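Local coordinates for protein 4-alpha-glucanotransferase (Corynebacterium glutamicum, PDB 5B68) that belongs to the amylomaltase (disproportionating enzyme) family of 4-alpha-glucanotransferases, with a TIM-barrel catalytic domain and an N-terminal beta-sandwich domain, at residues 359-362 against 363-367; 446-449 against 450-454. One frame throughout, in Å; residues are numbered along the deposited sequence.

Contact 1: residues 359-362 against 363-367; sequences LQWL and CDEQL
Leu359, Gln360, Trp361 and Leu362 each offer their carbonyl oxygen to the amide four residues on, from Cys363 to Gln366, in alpha-helical hydrogen bonds of 2.9 Å from N to O. Glu365 illustrates how one turn of such a helix brings side chains together. With chi1 at 72° its CG sits in the crowded position between backbone N and carbonyl carbon, folded back 3.4 Å from Leu362 O, and the extended remainder carries the carboxylate toward the preceding turn. There OE2 lies over one face of the Trp361 indole, 3.9 Å above its plane and offset toward the rim, the two planes 37° apart. The Glu365 side chain lies alongside that of Leu362, pointing the same way, with Glu365 OE1 3.6 Å from Leu362 CD2. A salt bridge from OE2 to Arg309 probably helps hold the carboxylate above the ring. Asp364 rests its CB 3.3 Å from Trp361 O, while its OD1 serves Arg319 and His453. Further round, Cys363 SG lies 3.4 Å from Leu359 O.

These directions fit the surroundings of helix 349-376. Gln360, Trp361 and Asp364 pack on helix 307-338, where Phe313 and Phe316 meet the indole; Leu359 and Leu362 lie against Leu297 of helix 286-301; and Cys363, Gln366 and Leu367 cover Phe198 of helix 198-209.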
# COMPACT_ATOMS: atom_id res chain seq x y z
N LEU A 359 -0.28 -21.95 -5.49
CA LEU A 359 -1.18 -21.07 -4.68
C LEU A 359 -1.28 -19.65 -5.24
O LEU A 359 -2.36 -19.09 -5.27
CB LEU A 359 -0.70 -20.95 -3.26
CG LEU A 359 -0.77 -22.25 -2.45
CD1 LEU A 359 -0.39 -22.04 -0.99
CD2 LEU A 359 -2.14 -22.89 -2.56
N GLN A 360 -0.15 -19.07 -5.69
CA GLN A 360 -0.22 -17.75 -6.34
C GLN A 360 -1.02 -17.76 -7.60
O GLN A 360 -1.71 -16.78 -7.88
CB GLN A 360 1.20 -17.18 -6.53
CG GLN A 360 1.90 -16.92 -5.23
CD GLN A 360 1.13 -15.94 -4.42
OE1 GLN A 360 0.80 -14.83 -4.90
NE2 GLN A 360 0.84 -16.29 -3.18
N TRP A 361 -0.94 -18.82 -8.41
CA TRP A 361 -1.71 -18.92 -9.65
C TRP A 361 -3.24 -18.95 -9.32
O TRP A 361 -4.06 -18.26 -9.97
CB TRP A 361 -1.29 -20.20 -10.47
CG TRP A 361 -2.11 -20.47 -11.63
CD1 TRP A 361 -2.32 -19.67 -12.73
CD2 TRP A 361 -2.86 -21.67 -11.87
NE1 TRP A 361 -3.14 -20.27 -13.62
CE2 TRP A 361 -3.45 -21.53 -13.14
CE3 TRP A 361 -3.06 -22.85 -11.14
CZ2 TRP A 361 -4.28 -22.52 -13.68
CZ3 TRP A 361 -3.82 -23.85 -11.71
CH2 TRP A 361 -4.46 -23.65 -12.93
N LEU A 362 -3.59 -19.66 -8.24
CA LEU A 362 -4.97 -19.75 -7.81
C LEU A 362 -5.43 -18.36 -7.35
O LEU A 362 -6.59 -17.96 -7.66
CB LEU A 362 -5.13 -20.71 -6.63
CG LEU A 362 -4.80 -22.20 -7.02
CD1 LEU A 362 -4.97 -22.96 -5.74
CD2 LEU A 362 -5.63 -22.82 -8.10
N CYS A 363 -4.58 -17.69 -6.58
CA CYS A 363 -4.94 -16.32 -6.09
C CYS A 363 -5.15 -15.43 -7.33
O CYS A 363 -6.11 -14.64 -7.41
CB CYS A 363 -3.85 -15.74 -5.22
SG CYS A 363 -3.70 -16.45 -3.60
N ASP A 364 -4.25 -15.54 -8.32
CA ASP A 364 -4.38 -14.77 -9.55
C ASP A 364 -5.72 -15.00 -10.24
O ASP A 364 -6.41 -14.04 -10.65
CB ASP A 364 -3.22 -15.07 -10.53
CG ASP A 364 -3.31 -14.28 -11.84
OD1 ASP A 364 -2.81 -13.15 -11.86
OD2 ASP A 364 -3.92 -14.69 -12.80
N GLU A 365 -6.08 -16.25 -10.46
CA GLU A 365 -7.30 -16.49 -11.19
C GLU A 365 -8.57 -16.15 -10.36
O GLU A 365 -9.57 -15.76 -10.97
CB GLU A 365 -7.36 -17.92 -11.78
CG GLU A 365 -7.57 -19.02 -10.79
CD GLU A 365 -7.60 -20.44 -11.46
OE1 GLU A 365 -7.65 -21.47 -10.73
OE2 GLU A 365 -7.54 -20.49 -12.71
N GLN A 366 -8.55 -16.32 -9.04
CA GLN A 366 -9.74 -16.01 -8.25
C GLN A 366 -9.94 -14.51 -8.16
O GLN A 366 -11.08 -14.03 -8.20
CB GLN A 366 -9.69 -16.63 -6.84
CG GLN A 366 -9.87 -18.17 -7.01
CD GLN A 366 -10.32 -18.92 -5.78
OE1 GLN A 366 -10.62 -18.37 -4.72
NE2 GLN A 366 -10.26 -20.26 -5.90
N LEU A 367 -8.83 -13.79 -8.07
CA LEU A 367 -8.89 -12.30 -8.10
C LEU A 367 -9.32 -11.77 -9.44
O LEU A 367 -10.08 -10.82 -9.52
CB LEU A 367 -7.54 -11.71 -7.75
CG LEU A 367 -7.17 -11.62 -6.31
CD1 LEU A 367 -5.74 -11.15 -6.16
CD2 LEU A 367 -8.11 -10.59 -5.64

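Contact 2: residues 446-449 against 450-454; sequences LLRT and VLRHS. With SO4 (sulfate ion), chain F.
The guanidinium groups of Arg448 and Arg452, one helical turn apart, stand almost perpendicular, their planes 83° apart, and each meets at its edge a sulfate ion, probably from the crystallisation liquor. Arg452 grips it with two N-H groups, NH1 to sulfate O3 and NH2 to O4, both at 2.9 Å; Arg448 NH1 adds a weak bond to the same O3 at 3.5 Å. Elsewhere on the Arg452 edge, NE donates in plane to a water 2.7 Å away, which also bonds Thr449 OG1. The His453 ring has Arg452 CG over one face. Successive bends at chi3 (-79°) and chi4 turn the Arg452 head back along the helix, bringing its NH1 3.6 Å from Arg448 CG; the shared anion probably offsets the like charges. Val450 N and Leu451 N bond to Leu446 O and Leu447 O, four residues back, but Arg452 N reaches three back, to Thr449 O, from above the carbonyl plane, a tightening common in the last turn of an alpha-helix.

The chief partner of Arg448 is Glu497 of helix 487-500, which NH2 meets in a salt bridge. The aliphatic side of helix 441-452 packs on two barrel strands, Leu447 and Val450 touching both 382-387 and 456-459.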
# COMPACT_ATOMS: atom_id res chain seq x y z
N LEU A 446 5.95 -5.29 -7.83
CA LEU A 446 4.90 -5.31 -6.82
C LEU A 446 3.67 -4.50 -7.32
O LEU A 446 2.52 -4.97 -7.24
CB LEU A 446 5.39 -4.91 -5.47
CG LEU A 446 5.58 -3.44 -5.14
CD1 LEU A 446 4.30 -2.73 -4.68
CD2 LEU A 446 6.64 -3.32 -4.13
N LEU A 447 3.93 -3.34 -7.94
CA LEU A 447 2.85 -2.56 -8.47
C LEU A 447 2.07 -3.27 -9.56
O LEU A 447 0.80 -3.20 -9.63
CB LEU A 447 3.33 -1.18 -8.98
CG LEU A 447 3.81 -0.17 -7.96
CD1 LEU A 447 4.57 1.01 -8.60
CD2 LEU A 447 2.60 0.32 -7.17
N ARG A 448 2.79 -3.86 -10.50
CA ARG A 448 2.11 -4.50 -11.56
C ARG A 448 1.18 -5.66 -11.05
O ARG A 448 0.10 -5.85 -11.56
CB ARG A 448 3.13 -5.07 -12.55
CG ARG A 448 2.49 -5.69 -13.73
CD ARG A 448 3.43 -5.76 -14.88
NE ARG A 448 3.89 -4.45 -15.31
CZ ARG A 448 4.66 -4.26 -16.37
NH1 ARG A 448 5.05 -5.31 -17.09
NH2 ARG A 448 5.08 -3.04 -16.71
N THR A 449 1.61 -6.40 -10.05
CA THR A 449 0.78 -7.45 -9.46
C THR A 449 -0.45 -6.86 -8.70
O THR A 449 -1.59 -7.30 -8.92
CB THR A 449 1.59 -8.35 -8.58
OG1 THR A 449 2.58 -9.00 -9.41
CG2 THR A 449 0.71 -9.40 -7.94
N VAL A 450 -0.22 -5.81 -7.94
CA VAL A 450 -1.29 -5.13 -7.20
C VAL A 450 -2.36 -4.61 -8.14
O VAL A 450 -3.54 -4.76 -7.87
CB VAL A 450 -0.78 -4.02 -6.21
CG1 VAL A 450 -1.93 -3.31 -5.55
CG2 VAL A 450 0.11 -4.59 -5.16
N LEU A 451 -1.94 -4.05 -9.26
CA LEU A 451 -2.85 -3.48 -10.23
C LEU A 451 -3.43 -4.44 -11.26
O LEU A 451 -4.28 -4.06 -12.02
CB LEU A 451 -2.17 -2.33 -10.95
CG LEU A 451 -2.04 -1.07 -10.11
CD1 LEU A 451 -0.82 -0.28 -10.50
CD2 LEU A 451 -3.29 -0.22 -10.20
N ARG A 452 -2.97 -5.67 -11.28
CA ARG A 452 -3.31 -6.55 -12.39
C ARG A 452 -4.81 -6.80 -12.52
O ARG A 452 -5.33 -6.83 -13.61
CB ARG A 452 -2.58 -7.89 -12.30
CG ARG A 452 -2.60 -8.65 -13.60
CD ARG A 452 -1.72 -9.86 -13.53
NE ARG A 452 -0.32 -9.55 -13.69
CZ ARG A 452 0.25 -9.19 -14.83
NH1 ARG A 452 1.54 -8.94 -14.86
NH2 ARG A 452 -0.45 -9.08 -15.94
N HIS A 453 -5.46 -6.99 -11.40
CA HIS A 453 -6.87 -7.30 -11.38
C HIS A 453 -7.64 -6.27 -10.59
O HIS A 453 -8.57 -6.58 -9.90
CB HIS A 453 -7.09 -8.69 -10.82
CG HIS A 453 -6.31 -9.73 -11.55
ND1 HIS A 453 -6.48 -9.96 -12.89
CD2 HIS A 453 -5.35 -10.57 -11.13
CE1 HIS A 453 -5.66 -10.92 -13.26
NE2 HIS A 453 -4.97 -11.31 -12.21
N SER A 454 -7.20 -5.03 -10.68
CA SER A 454 -7.88 -3.97 -9.99
C SER A 454 -8.05 -2.78 -10.91
O SER A 454 -7.36 -2.65 -11.89
CB SER A 454 -7.14 -3.59 -8.73
OG SER A 454 -5.92 -3.00 -9.04
S SO4 F . 2.63 -8.53 -18.31
O1 SO4 F . 3.40 -9.52 -19.10
O2 SO4 F . 2.53 -7.25 -19.03
O3 SO4 F . 3.35 -8.36 -17.00
O4 SO4 F . 1.26 -9.00 -18.22
O HOH W 1 0.91 -10.40 -11.46

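In the fold
In this TIM-barrel enzyme the two contacts illustrate how similar i to i+4 spacing serves different places. Contact 1 is buried in helix 349-376 among other helices, and its carboxylates are matched by arginines of helix 307-338, while Trp361 packs with phenylalanines and leucines meet a third helix. Contact 2, only partly buried, lies on helix 441-452 against the parallel sheet; its inner side is aliphatic, and its arginines share a sulfate, Arg448 being paired mainly with Glu497. Their centres are 13 Å apart, yet they touch: Asp364 OD1 is 2.9 Å from His453 NE2, a probable hydrogen bond that links helix 349-376 to the turn following helix 441-452.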